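Local coordinates for protein L-methionine gamma-lyase (Fusobacterium nucleatum subsp. nucleatum, PDB 6LXU) that belongs to the Cys/Met metabolism family of pyridoxal-phosphate-dependent enzymes, forms a four-chain assembly and carries its cofactor covalently bound to a lysine, at residues E157-P162 against T189-Y194; I185-F190 against I205-A210; C271-T276 against L377-E382; S316-G321 against G369-L374; N332-S337 against I388-Q393. All coordinates share one frame; numbering follows the deposited sequence. Where two conformers were deposited one is given.

Interaction 1 (E157-P162 against T189-Y194)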
# COMPACT_ATOMS: atom_id res chain seq x y z
N GLU A 157 6.47 28.60 17.95
CA GLU A 157 5.32 28.00 17.28
C GLU A 157 4.28 29.08 17.09
O GLU A 157 3.89 29.71 18.06
CB GLU A 157 4.80 26.86 18.16
CG GLU A 157 3.77 25.96 17.54
CD GLU A 157 3.34 24.84 18.47
OE1 GLU A 157 4.15 24.30 19.29
OE2 GLU A 157 2.15 24.49 18.37
N THR A 158 3.83 29.33 15.85
CA THR A 158 2.84 30.37 15.58
C THR A 158 2.12 30.08 14.28
O THR A 158 2.77 29.78 13.29
CB THR A 158 3.47 31.80 15.55
OG1 THR A 158 2.44 32.77 15.30
CG2 THR A 158 4.58 31.94 14.53
N PRO A 159 0.79 30.19 14.24
CA PRO A 159 -0.11 30.29 15.39
C PRO A 159 -0.01 29.07 16.29
O PRO A 159 0.36 28.00 15.81
CB PRO A 159 -1.50 30.38 14.74
CG PRO A 159 -1.26 30.74 13.31
CD PRO A 159 0.05 30.09 12.98
N ALA A 160 -0.33 29.23 17.57
CA ALA A 160 -0.19 28.12 18.54
C ALA A 160 -1.42 27.99 19.42
O ALA A 160 -1.97 29.03 19.84
CB ALA A 160 1.03 28.34 19.42
N ASN A 161 -1.80 26.73 19.73
CA ASN A 161 -2.96 26.35 20.59
C ASN A 161 -2.86 27.00 21.95
O ASN A 161 -1.75 27.29 22.36
CB ASN A 161 -2.97 24.82 20.89
CG ASN A 161 -3.19 23.94 19.68
OD1 ASN A 161 -4.27 23.97 19.05
ND2 ASN A 161 -2.22 23.05 19.40
N PRO A 162 -3.97 27.20 22.69
CA PRO A 162 -5.36 26.88 22.31
C PRO A 162 -6.17 28.10 21.79
O PRO A 162 -7.35 27.96 21.41
CB PRO A 162 -5.94 26.41 23.63
CG PRO A 162 -5.25 27.28 24.65
CD PRO A 162 -3.87 27.52 24.13
N THR A 189 3.63 23.94 11.43
CA THR A 189 2.54 23.02 11.08
C THR A 189 1.24 23.73 10.71
O THR A 189 0.67 23.47 9.66
CB THR A 189 2.28 22.04 12.24
OG1 THR A 189 3.45 21.23 12.46
CG2 THR A 189 1.12 21.11 11.94
N PHE A 190 0.76 24.60 11.60
CA PHE A 190 -0.56 25.22 11.40
C PHE A 190 -0.59 26.12 10.18
O PHE A 190 -1.56 26.14 9.43
CB PHE A 190 -0.95 26.07 12.62
CG PHE A 190 -1.57 25.31 13.77
CD1 PHE A 190 -1.39 23.94 13.98
CD2 PHE A 190 -2.37 26.01 14.66
CE1 PHE A 190 -1.97 23.29 15.07
CE2 PHE A 190 -2.95 25.38 15.75
CZ PHE A 190 -2.76 24.02 15.95
N ALA A 191 0.46 26.93 10.02
CA ALA A 191 0.48 27.92 8.95
C ALA A 191 0.76 27.29 7.60
O ALA A 191 0.14 27.66 6.60
CB ALA A 191 1.50 29.00 9.25
N THR A 192 1.71 26.35 7.58
CA THR A 192 2.19 25.69 6.36
C THR A 192 2.97 26.67 5.49
O THR A 192 2.83 27.89 5.64
CB THR A 192 1.07 25.05 5.49
OG1 THR A 192 0.52 26.03 4.58
CG2 THR A 192 -0.04 24.41 6.30
N PRO A 193 3.75 26.16 4.53
CA PRO A 193 4.43 27.10 3.61
C PRO A 193 3.51 27.84 2.65
O PRO A 193 3.98 28.78 1.99
CB PRO A 193 5.44 26.23 2.88
CG PRO A 193 4.95 24.84 3.04
CD PRO A 193 4.25 24.78 4.36
N TYR A 194 2.24 27.48 2.56
CA TYR A 194 1.25 28.30 1.84
C TYR A 194 1.08 29.66 2.50
O TYR A 194 0.82 30.65 1.80
CB TYR A 194 -0.09 27.55 1.76
CG TYR A 194 -1.22 28.27 1.08
CD1 TYR A 194 -1.39 28.17 -0.29
CD2 TYR A 194 -2.15 28.99 1.80
CE1 TYR A 194 -2.44 28.77 -0.94
CE2 TYR A 194 -3.20 29.64 1.16
CZ TYR A 194 -3.32 29.53 -0.22
OH TYR A 194 -4.36 30.14 -0.89
O HOH W 1 2.42 27.29 12.07
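Turned by a chi1 of -83°, the Phe190 side chain leaves its backbone trans to the carbonyl carbon, and its ring reaches the loop 157-162; there the Asn161 amide, set by a similar chi1 of -66°, meets the outer end of the ring. The carbonyl oxygen comes closest: Asn161 OD1 sits in the ring plane at the edge, 3.4 Å from Phe190 CZ, and amide and ring planes stand 82° apart. Nearer the stem, the backbone carbonyl of Pro159 approaches at a slant, its O 3.6 Å from Phe190 CD2. The pyrrolidine of Pro159, which follows a cis peptide bond, supplies the apolar part, with Pro159 CD 4.1 Å from Ala191 CB and 4.2 Å from Phe190 CB. A water joins the two backbones: it donates to Thr158 O at 2.8 Å and accepts from Ala191 N at 2.9 Å. The segments leave the C-terminal ends of strands 151-157 and 183-187, parallel neighbours in the large sheet, the side on which fold type I enzymes hold their cofactor. Asn161 OD1 also accepts a hydrogen bond from Arg376, and a nitrate ion, probably from the crystallisation liquor, lies about 5 Å from the Asn161 side chain. The direct contact is thus apolar or weakly polar. Asn161 OD1 faces ring hydrogens and a guanidinium, both electropositive, a setting consistent with the carbonyl branch being turned this way.

Interaction 2 (I185-F190 against I205-A210)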
# COMPACT_ATOMS: atom_id res chain seq x y z
N ILE A 185 14.28 27.52 15.96
CA ILE A 185 13.52 26.40 15.40
C ILE A 185 12.06 26.79 15.47
O ILE A 185 11.59 27.20 16.52
CB ILE A 185 13.77 25.09 16.20
CG1 ILE A 185 15.27 24.79 16.24
CG2 ILE A 185 12.97 23.94 15.59
CD1 ILE A 185 15.65 23.59 17.08
N VAL A 186 11.33 26.65 14.35
CA VAL A 186 9.91 26.97 14.31
C VAL A 186 9.09 25.78 13.84
O VAL A 186 9.38 25.20 12.80
CB VAL A 186 9.64 28.17 13.38
CG1 VAL A 186 8.15 28.42 13.20
CG2 VAL A 186 10.31 29.40 13.95
N ASP A 187 8.05 25.48 14.60
CA ASP A 187 7.03 24.51 14.20
C ASP A 187 6.00 25.25 13.36
O ASP A 187 5.20 26.02 13.88
CB ASP A 187 6.43 23.88 15.45
CG ASP A 187 5.37 22.84 15.16
OD1 ASP A 187 4.84 22.82 14.03
OD2 ASP A 187 5.04 22.05 16.09
N ASN A 188 6.08 25.03 12.04
CA ASN A 188 5.26 25.72 11.04
C ASN A 188 4.05 24.89 10.59
O ASN A 188 3.50 25.13 9.52
CB ASN A 188 6.14 26.09 9.84
CG ASN A 188 5.55 27.20 8.96
OD1 ASN A 188 4.93 28.13 9.47
ND2 ASN A 188 5.76 27.09 7.64
N THR A 189 3.63 23.94 11.43
CA THR A 189 2.54 23.02 11.08
C THR A 189 1.24 23.73 10.71
O THR A 189 0.67 23.47 9.66
CB THR A 189 2.28 22.04 12.24
OG1 THR A 189 3.45 21.23 12.46
CG2 THR A 189 1.12 21.11 11.94
N PHE A 190 0.76 24.60 11.60
CA PHE A 190 -0.56 25.22 11.40
C PHE A 190 -0.59 26.12 10.18
O PHE A 190 -1.56 26.14 9.43
CB PHE A 190 -0.95 26.07 12.62
CG PHE A 190 -1.57 25.31 13.77
CD1 PHE A 190 -1.39 23.94 13.98
CD2 PHE A 190 -2.37 26.01 14.66
CE1 PHE A 190 -1.97 23.29 15.07
CE2 PHE A 190 -2.95 25.38 15.75
CZ PHE A 190 -2.76 24.02 15.95
N ILE A 205 15.77 26.57 11.44
CA ILE A 205 15.21 25.23 11.16
C ILE A 205 13.70 25.33 11.24
O ILE A 205 13.16 25.89 12.19
CB ILE A 205 15.69 24.19 12.20
CG1 ILE A 205 17.23 24.14 12.28
CG2 ILE A 205 15.10 22.82 11.88
CD1 ILE A 205 17.76 23.32 13.45
N VAL A 206 13.02 24.76 10.24
CA VAL A 206 11.57 24.62 10.25
C VAL A 206 11.23 23.15 10.44
O VAL A 206 11.82 22.28 9.80
CB VAL A 206 10.95 25.13 8.94
CG1 VAL A 206 9.49 24.70 8.79
CG2 VAL A 206 11.06 26.64 8.88
N VAL A 207 10.26 22.89 11.32
CA VAL A 207 9.73 21.54 11.52
C VAL A 207 8.22 21.55 11.25
O VAL A 207 7.52 22.55 11.46
CB VAL A 207 10.07 20.98 12.92
CG1 VAL A 207 11.56 20.94 13.14
CG2 VAL A 207 9.36 21.75 14.02
N HIS A 208 7.75 20.40 10.78
CA HIS A 208 6.32 20.16 10.52
C HIS A 208 5.86 18.82 11.02
O HIS A 208 6.56 17.83 10.87
CB HIS A 208 6.03 20.11 9.01
CG HIS A 208 6.13 21.42 8.32
ND1 HIS A 208 5.11 22.34 8.33
CD2 HIS A 208 7.14 21.94 7.58
CE1 HIS A 208 5.50 23.39 7.62
NE2 HIS A 208 6.71 23.17 7.16
N SER A 209 4.62 18.79 11.51
CA SER A 209 3.83 17.57 11.47
C SER A 209 3.15 17.49 10.11
O SER A 209 2.14 18.14 9.88
CB SER A 209 2.80 17.56 12.59
OG SER A 209 1.99 16.39 12.46
N ALA A 210 3.72 16.66 9.23
CA ALA A 210 3.10 16.41 7.93
C ALA A 210 1.81 15.61 8.03
O ALA A 210 1.02 15.59 7.10
CB ALA A 210 4.09 15.72 6.99
O HOH W 2 2.30 22.25 7.71
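The His208 imidazole and the Asn188 amide lie side by side and point the same way, their planes inclined by 52°, with His208 CE1 3.6 Å from Asn188 CB. Asn188 O approaches the same ring obliquely. Glu78 receives hydrogen bonds from both groups, through His208 NE2 and Asn188 ND2, while Gln196 NE2 is hydrogen-bonded to Asn188 OD1. A water that donates to Thr189 O is held only weakly by His208 ND1. Ahead of these residues, strands 183-187 and 205-209 run parallel: Val186 N to Ile205 O, Val207 N to Val186 O and Asn188 N to Val207 O each measure 2.9 Å. Beyond the last rung a side chain replaces the backbone acceptor, for Ser209 N donates almost straight (173°) to Thr189 OG1, 2.9 Å away. That hydroxyl in turn gives its proton to Asp187 OD1 at 2.6 Å, on the syn lone pair, and Thr189 N reaches the same oxygen at 3.1 Å, closing an Asx turn. The double grip fixes the rotation of a carboxylate whose OD2 lies near the pyridine N1 of the cofactor-modified residue 212, as in fold type I enzymes; Ser209 OG bonds its phosphate. The strands belong to a beta-alpha-beta unit with helix 192-195. Ile185 CG1 and Ile205 CD1 touch at 4.0 Å beneath helix 89-100, and strands 151-157 and 223-227 flank the pair in the sheet.

Interaction 3 (C271-T276 against L377-E382)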
# COMPACT_ATOMS: atom_id res chain seq x y z
N CYS A 271 -8.77 27.83 3.76
CA CYS A 271 -8.78 29.21 4.23
C CYS A 271 -10.03 29.96 3.81
O CYS A 271 -10.56 30.75 4.60
CB CYS A 271 -7.53 29.96 3.77
SG CYS A 271 -6.00 29.38 4.54
N LYS A 272 -10.50 29.75 2.59
CA LYS A 272 -11.74 30.38 2.10
C LYS A 272 -12.91 29.96 2.99
O LYS A 272 -13.70 30.79 3.46
CB LYS A 272 -12.00 29.97 0.64
CG LYS A 272 -13.23 30.57 -0.03
CD LYS A 272 -13.54 29.87 -1.36
CE LYS A 272 -14.70 30.50 -2.11
NZ LYS A 272 -14.45 31.94 -2.42
N ASN A 273 -13.03 28.66 3.22
CA ASN A 273 -14.06 28.15 4.11
C ASN A 273 -13.92 28.75 5.50
O ASN A 273 -14.91 29.19 6.10
CB ASN A 273 -13.98 26.62 4.25
CG ASN A 273 -14.58 25.86 3.08
OD1 ASN A 273 -15.18 26.44 2.18
ND2 ASN A 273 -14.43 24.53 3.12
N ALA A 274 -12.70 28.75 6.02
CA ALA A 274 -12.50 29.20 7.40
C ALA A 274 -12.88 30.66 7.59
O ALA A 274 -13.51 30.99 8.59
CB ALA A 274 -11.07 28.97 7.83
N ARG A 275 -12.49 31.53 6.66
CA ARG A 275 -12.81 32.95 6.82
C ARG A 275 -14.32 33.17 6.87
O ARG A 275 -14.82 33.98 7.68
CB ARG A 275 -12.12 33.80 5.74
CG ARG A 275 -10.64 33.98 6.05
CD ARG A 275 -9.83 34.83 5.08
NE ARG A 275 -9.16 34.01 4.06
CZ ARG A 275 -9.65 33.74 2.85
NH1 ARG A 275 -10.83 34.22 2.47
NH2 ARG A 275 -8.95 32.98 2.01
N THR A 276 -15.07 32.44 6.06
CA THR A 276 -16.52 32.53 6.06
C THR A 276 -17.11 32.02 7.37
O THR A 276 -18.05 32.62 7.93
CB THR A 276 -17.07 31.76 4.85
OG1 THR A 276 -16.56 32.36 3.66
CG2 THR A 276 -18.57 31.78 4.81
N LEU A 377 -11.88 24.11 16.17
CA LEU A 377 -12.39 23.65 14.89
C LEU A 377 -11.27 23.65 13.84
O LEU A 377 -10.64 24.69 13.59
CB LEU A 377 -13.51 24.58 14.46
CG LEU A 377 -14.25 24.24 13.18
CD1 LEU A 377 -15.05 22.96 13.33
CD2 LEU A 377 -15.18 25.38 12.78
N SER A 378 -11.03 22.48 13.23
CA SER A 378 -10.17 22.37 12.04
C SER A 378 -11.09 22.36 10.83
O SER A 378 -11.79 21.37 10.57
CB SER A 378 -9.37 21.08 12.10
OG SER A 378 -8.66 20.87 10.88
N VAL A 379 -11.13 23.47 10.11
CA VAL A 379 -12.05 23.60 9.00
C VAL A 379 -11.56 22.76 7.82
O VAL A 379 -10.41 22.90 7.38
CB VAL A 379 -12.18 25.08 8.58
CG1 VAL A 379 -13.04 25.24 7.34
CG2 VAL A 379 -12.73 25.92 9.73
N GLY A 380 -12.45 21.90 7.31
CA GLY A 380 -12.16 21.04 6.18
C GLY A 380 -12.55 21.65 4.85
O GLY A 380 -12.65 22.87 4.71
N LEU A 381 -12.75 20.76 3.87
CA LEU A 381 -12.97 21.14 2.47
C LEU A 381 -14.41 20.95 2.01
O LEU A 381 -14.70 21.15 0.84
CB LEU A 381 -12.02 20.33 1.58
CG LEU A 381 -10.54 20.44 1.91
CD1 LEU A 381 -9.71 19.59 0.96
CD2 LEU A 381 -10.07 21.88 1.89
N GLU A 382 -15.31 20.60 2.92
CA GLU A 382 -16.71 20.47 2.56
C GLU A 382 -17.26 21.80 2.07
O GLU A 382 -16.67 22.87 2.29
CB GLU A 382 -17.54 19.99 3.75
CG GLU A 382 -17.10 18.66 4.34
CD GLU A 382 -16.15 18.78 5.51
OE1 GLU A 382 -15.53 19.86 5.67
OE2 GLU A 382 -16.04 17.80 6.29
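Asn273 ND2 is held by two backbone carbonyls of the facing loop, donating to Gly380 O and to Glu382 O over 2.9 Å each. The contact belongs to the C-terminal part of a fold type I enzyme, where helix 263-282 packs against a mixed sheet and here meets the chain as it leaves strand 374-378. The two bonds differ in quality. Gly380 O lies close to the plane of the Asn273 amide and the N-H points at it with an angle of 156°. Glu382 O is tilted 35° from that plane and the bond is more bent, at 130°. Both hydrogens of the amide nitrogen are thereby used, which fixes the flip of the group and joins the helix to the irregular stretch between strand 374-378 and helix 384-396. Around it, Val379 O accepts from His270, one helical turn before Ala274, and Gly380 N donates to Thr347. Glu382 turns its carboxylate elsewhere, with OE1 bonded to Thr347 and OE2 to His17 of the second subunit, and the loop therefore also faces a subunit interface. Apolar contact falls to Val379, whose two methyl branches both rest on the helix. The CG1 branch, trans to its own backbone N, presses on the stem of the asparagine, Val379 CG1 lying 3.5 Å from Asn273 CB, and Val379 CG2 rests 4.0 Å from Ala274 CB.

Interaction 4 (S316-G321 against G369-L374)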
# COMPACT_ATOMS: atom_id res chain seq x y z
N SER A 316 -10.62 28.75 16.99
CA SER A 316 -11.18 28.36 18.29
C SER A 316 -12.21 29.39 18.70
O SER A 316 -12.19 30.53 18.24
CB SER A 316 -10.12 28.21 19.36
OG SER A 316 -9.24 27.16 19.01
N PHE A 317 -13.14 28.98 19.54
CA PHE A 317 -14.18 29.91 19.95
C PHE A 317 -14.71 29.50 21.31
O PHE A 317 -14.65 28.34 21.69
CB PHE A 317 -15.30 30.04 18.90
CG PHE A 317 -15.98 28.74 18.54
CD1 PHE A 317 -15.45 27.90 17.55
CD2 PHE A 317 -17.18 28.39 19.13
CE1 PHE A 317 -16.11 26.72 17.20
CE2 PHE A 317 -17.84 27.22 18.79
CZ PHE A 317 -17.30 26.38 17.82
N GLU A 318 -15.22 30.50 22.04
CA GLU A 318 -15.77 30.29 23.38
C GLU A 318 -17.28 30.37 23.32
O GLU A 318 -17.84 31.40 22.95
CB GLU A 318 -15.25 31.34 24.35
CG GLU A 318 -15.61 31.08 25.82
CD GLU A 318 -14.73 30.05 26.51
OE1 GLU A 318 -13.57 29.86 26.09
OE2 GLU A 318 -15.17 29.47 27.53
N LEU A 319 -17.95 29.29 23.67
CA LEU A 319 -19.39 29.30 23.81
C LEU A 319 -19.76 29.97 25.14
O LEU A 319 -19.20 29.64 26.18
CB LEU A 319 -19.94 27.88 23.80
CG LEU A 319 -19.76 27.16 22.47
CD1 LEU A 319 -20.02 25.67 22.66
CD2 LEU A 319 -20.68 27.75 21.42
N LYS A 320 -20.71 30.91 25.10
CA LYS A 320 -21.08 31.63 26.34
C LYS A 320 -21.67 30.72 27.42
O LYS A 320 -21.59 31.04 28.62
CB LYS A 320 -22.01 32.81 26.04
CG LYS A 320 -23.42 32.45 25.65
CD LYS A 320 -24.12 33.69 25.11
CE LYS A 320 -25.62 33.52 25.04
NZ LYS A 320 -26.28 33.82 26.35
N GLY A 321 -22.25 29.58 27.00
CA GLY A 321 -22.84 28.60 27.91
C GLY A 321 -21.88 27.61 28.54
O GLY A 321 -22.32 26.69 29.23
N GLY A 369 -4.85 27.27 30.20
CA GLY A 369 -5.51 28.07 29.18
C GLY A 369 -6.74 27.44 28.55
O GLY A 369 -7.24 27.94 27.54
N ILE A 370 -7.25 26.35 29.15
CA ILE A 370 -8.44 25.67 28.65
C ILE A 370 -9.64 26.14 29.47
O ILE A 370 -9.73 25.87 30.68
CB ILE A 370 -8.29 24.13 28.72
CG1 ILE A 370 -7.09 23.66 27.88
CG2 ILE A 370 -9.58 23.43 28.29
CD1 ILE A 370 -7.15 24.02 26.40
N THR A 371 -10.52 26.87 28.81
CA THR A 371 -11.73 27.41 29.41
C THR A 371 -12.92 26.50 29.07
O THR A 371 -12.88 25.76 28.08
CB THR A 371 -11.96 28.84 28.90
OG1 THR A 371 -11.69 28.89 27.49
CG2 THR A 371 -11.00 29.81 29.58
N ASP A 372 -13.96 26.53 29.90
CA ASP A 372 -15.04 25.54 29.82
C ASP A 372 -15.82 25.55 28.52
O ASP A 372 -16.35 24.51 28.13
CB ASP A 372 -16.02 25.73 30.99
CG ASP A 372 -15.59 25.02 32.27
OD1 ASP A 372 -14.47 24.47 32.31
OD2 ASP A 372 -16.40 24.99 33.23
N GLY A 373 -15.94 26.71 27.89
CA GLY A 373 -16.66 26.80 26.62
C GLY A 373 -15.80 26.78 25.37
O GLY A 373 -16.32 27.00 24.29
N LEU A 374 -14.51 26.51 25.52
CA LEU A 374 -13.59 26.57 24.37
C LEU A 374 -13.78 25.38 23.44
O LEU A 374 -13.71 24.23 23.88
CB LEU A 374 -12.15 26.64 24.85
CG LEU A 374 -11.10 26.96 23.78
CD1 LEU A 374 -11.21 28.39 23.27
CD2 LEU A 374 -9.71 26.72 24.35
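Glu318 and Leu374 form an antiparallel, non-hydrogen-bonded pair with their CA atoms 4.4 Å apart, and next to it Leu319 N donates to Gly373 O over 2.9 Å, nearly straight at 172°. A CA-H...O contact, Leu374 CA to Phe317 O at 3.4 Å, reinforces the pairing. Of the side chains Glu318 does most of the work. It starts trans to its backbone N and then bends at chi2 (80°), which brings the carboxylate over to the segment 369-374. Each oxygen finds its own donor. Thr371 OG1 gives its proton to Glu318 OE1 in a short bond of 2.5 Å, met on the syn side and a little out of the carboxylate plane. Gly373 N reaches Glu318 OE2 at 2.9 Å from well above that plane, with a bent N-H angle of 133°. Both donors lie in a type I beta turn from Thr371 to Leu374, closed by Leu374 N to Thr371 O at 3.1 Å; the turn leads into strand 374-378, which pairs with strand 314-319 in the C-terminal mixed sheet. The glutamate thus ties the turn to the strand beside it. Upstream, Gly369 ends helix 362-367 in a Schellman motif, while Asp372 forms salt bridges with Arg365 and Lys362. Leu374 CD1 lies 4.1 Å from Ser316 CB. Pro162 packs on Leu374 as well, and its carbonyl O is hydrogen-bonded to Ser316 OG.

Interaction 5 (N332-S337 against I388-Q393)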
# COMPACT_ATOMS: atom_id res chain seq x y z
N ASN A 332 -24.38 17.02 18.97
CA ASN A 332 -25.43 17.20 17.96
C ASN A 332 -24.93 17.38 16.53
O ASN A 332 -25.74 17.44 15.61
CB ASN A 332 -26.33 18.37 18.35
CG ASN A 332 -27.35 17.97 19.38
OD1 ASN A 332 -28.37 17.39 19.04
ND2 ASN A 332 -27.07 18.27 20.64
N LEU A 333 -23.61 17.49 16.34
CA LEU A 333 -23.08 17.71 14.98
C LEU A 333 -23.13 16.42 14.17
O LEU A 333 -22.88 15.34 14.70
CB LEU A 333 -21.67 18.28 15.03
CG LEU A 333 -21.58 19.66 15.71
CD1 LEU A 333 -20.13 20.09 15.89
CD2 LEU A 333 -22.36 20.70 14.93
N LYS A 334 -23.49 16.57 12.90
CA LYS A 334 -23.63 15.45 11.97
C LYS A 334 -22.60 15.42 10.84
O LYS A 334 -22.40 14.36 10.24
CB LYS A 334 -25.03 15.47 11.35
CG LYS A 334 -26.19 15.46 12.34
CD LYS A 334 -26.13 14.27 13.29
CE LYS A 334 -27.41 14.08 14.08
NZ LYS A 334 -27.63 15.18 15.07
N LEU A 335 -21.96 16.55 10.56
CA LEU A 335 -20.99 16.64 9.48
C LEU A 335 -19.58 16.75 10.06
O LEU A 335 -18.69 15.98 9.69
CB LEU A 335 -21.31 17.82 8.56
CG LEU A 335 -20.43 17.97 7.32
CD1 LEU A 335 -20.51 16.72 6.46
CD2 LEU A 335 -20.83 19.21 6.54
N CYS A 336 -19.37 17.70 10.97
CA CYS A 336 -18.11 17.83 11.68
C CYS A 336 -17.86 16.57 12.49
O CYS A 336 -18.79 16.06 13.12
CB CYS A 336 -18.18 19.01 12.64
SG CYS A 336 -18.58 20.62 11.90
N SER A 337 -16.62 16.09 12.50
CA SER A 337 -16.28 14.85 13.20
C SER A 337 -15.55 15.15 14.49
O SER A 337 -14.67 16.00 14.54
CB SER A 337 -15.39 13.97 12.32
OG SER A 337 -16.08 13.54 11.14
N ILE A 388 -21.52 25.28 7.83
CA ILE A 388 -22.28 26.28 8.59
C ILE A 388 -23.65 25.76 8.99
O ILE A 388 -24.07 25.98 10.14
CB ILE A 388 -22.33 27.63 7.85
CG1 ILE A 388 -20.92 28.26 7.88
CG2 ILE A 388 -23.34 28.58 8.50
CD1 ILE A 388 -20.73 29.52 7.07
N ALA A 389 -24.35 25.07 8.11
CA ALA A 389 -25.66 24.52 8.48
C ALA A 389 -25.54 23.55 9.64
O ALA A 389 -26.39 23.53 10.55
CB ALA A 389 -26.32 23.86 7.28
N ASP A 390 -24.48 22.74 9.65
CA ASP A 390 -24.26 21.80 10.73
C ASP A 390 -23.99 22.54 12.05
O ASP A 390 -24.59 22.22 13.06
CB ASP A 390 -23.10 20.85 10.38
CG ASP A 390 -22.96 19.69 11.34
OD1 ASP A 390 -24.00 19.15 11.79
OD2 ASP A 390 -21.80 19.28 11.60
N LEU A 391 -23.07 23.49 12.03
CA LEU A 391 -22.81 24.29 13.23
C LEU A 391 -24.06 25.02 13.70
O LEU A 391 -24.34 25.06 14.91
CB LEU A 391 -21.69 25.28 12.98
CG LEU A 391 -20.30 24.68 12.71
CD1 LEU A 391 -19.35 25.74 12.18
CD2 LEU A 391 -19.74 24.03 13.96
N GLU A 392 -24.81 25.59 12.77
CA GLU A 392 -26.02 26.34 13.11
C GLU A 392 -27.04 25.46 13.82
O GLU A 392 -27.56 25.86 14.87
CB GLU A 392 -26.63 26.99 11.87
CG GLU A 392 -27.97 27.71 12.06
CD GLU A 392 -27.96 28.79 13.11
OE1 GLU A 392 -26.88 29.31 13.49
OE2 GLU A 392 -29.07 29.14 13.59
N GLN A 393 -27.33 24.27 13.28
CA GLN A 393 -28.31 23.39 13.93
C GLN A 393 -27.81 22.91 15.28
O GLN A 393 -28.60 22.78 16.22
CB GLN A 393 -28.78 22.25 13.02
CG GLN A 393 -27.75 21.18 12.67
CD GLN A 393 -27.50 20.17 13.77
OE1 GLN A 393 -28.36 19.91 14.62
NE2 GLN A 393 -26.31 19.58 13.76
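Hydrogen bonds dominate, and most converge on the Asp390 carboxylate, which receives three consecutive backbone N-H groups of the loop. Lys334 N points straight (175°) at the syn lone pair of Asp390 OD1, 2.9 Å away. Asp390 OD2 takes two donors from one face of the carboxylate: Leu335 N at 2.9 Å, from well above its plane, and Cys336 N at 3.0 Å, close to the C-O axis. One turn further on, Gln393 NE2 spends one hydrogen on Asp390 OD1 and the other on Asn332 O, the latter bond 2.9 Å long and 172° straight. Lys334 NZ reaches Asn332 O from the opposite face of the carbonyl. Helix 384-396, near the end of the chain, in this way holds the loop between helix 322-332 and strand 337-338, which enters the C-terminal sheet. Charge attraction is at most long-range, as Lys334 NZ stays 6.3 Å from Asp390 OD1. Apolar contacts are few: Leu391 CD2 lies 4.1 Å from Cys336 SG and 4.3 Å from Leu333 CD2. Ile349 of strand 348-350 packs on Leu333 and Cys336, and Leu335 meets His17 of the second subunit.

In the fold
Along the chain, interaction 1 closes the loop from strand 151-157 to the turn after strand 183-187, and interaction 2 opens on that same turn, sharing Thr189 and Phe190, before closing at strand 205-209; both belong to the large cofactor-binding sheet. Both are closed before the remaining three open, in the C-terminal part. Interaction 3 spans 271-276 to 377-382, and interaction 4 is nested inside its loop, on adjoining strands of the second sheet. Interaction 5 crosses both, running from 332-337 to the last helix, and touches interaction 3 where Thr276 meets Ile388. Pro162, packed against Leu374, joins interaction 1 to interaction 4 and so links the two sheets.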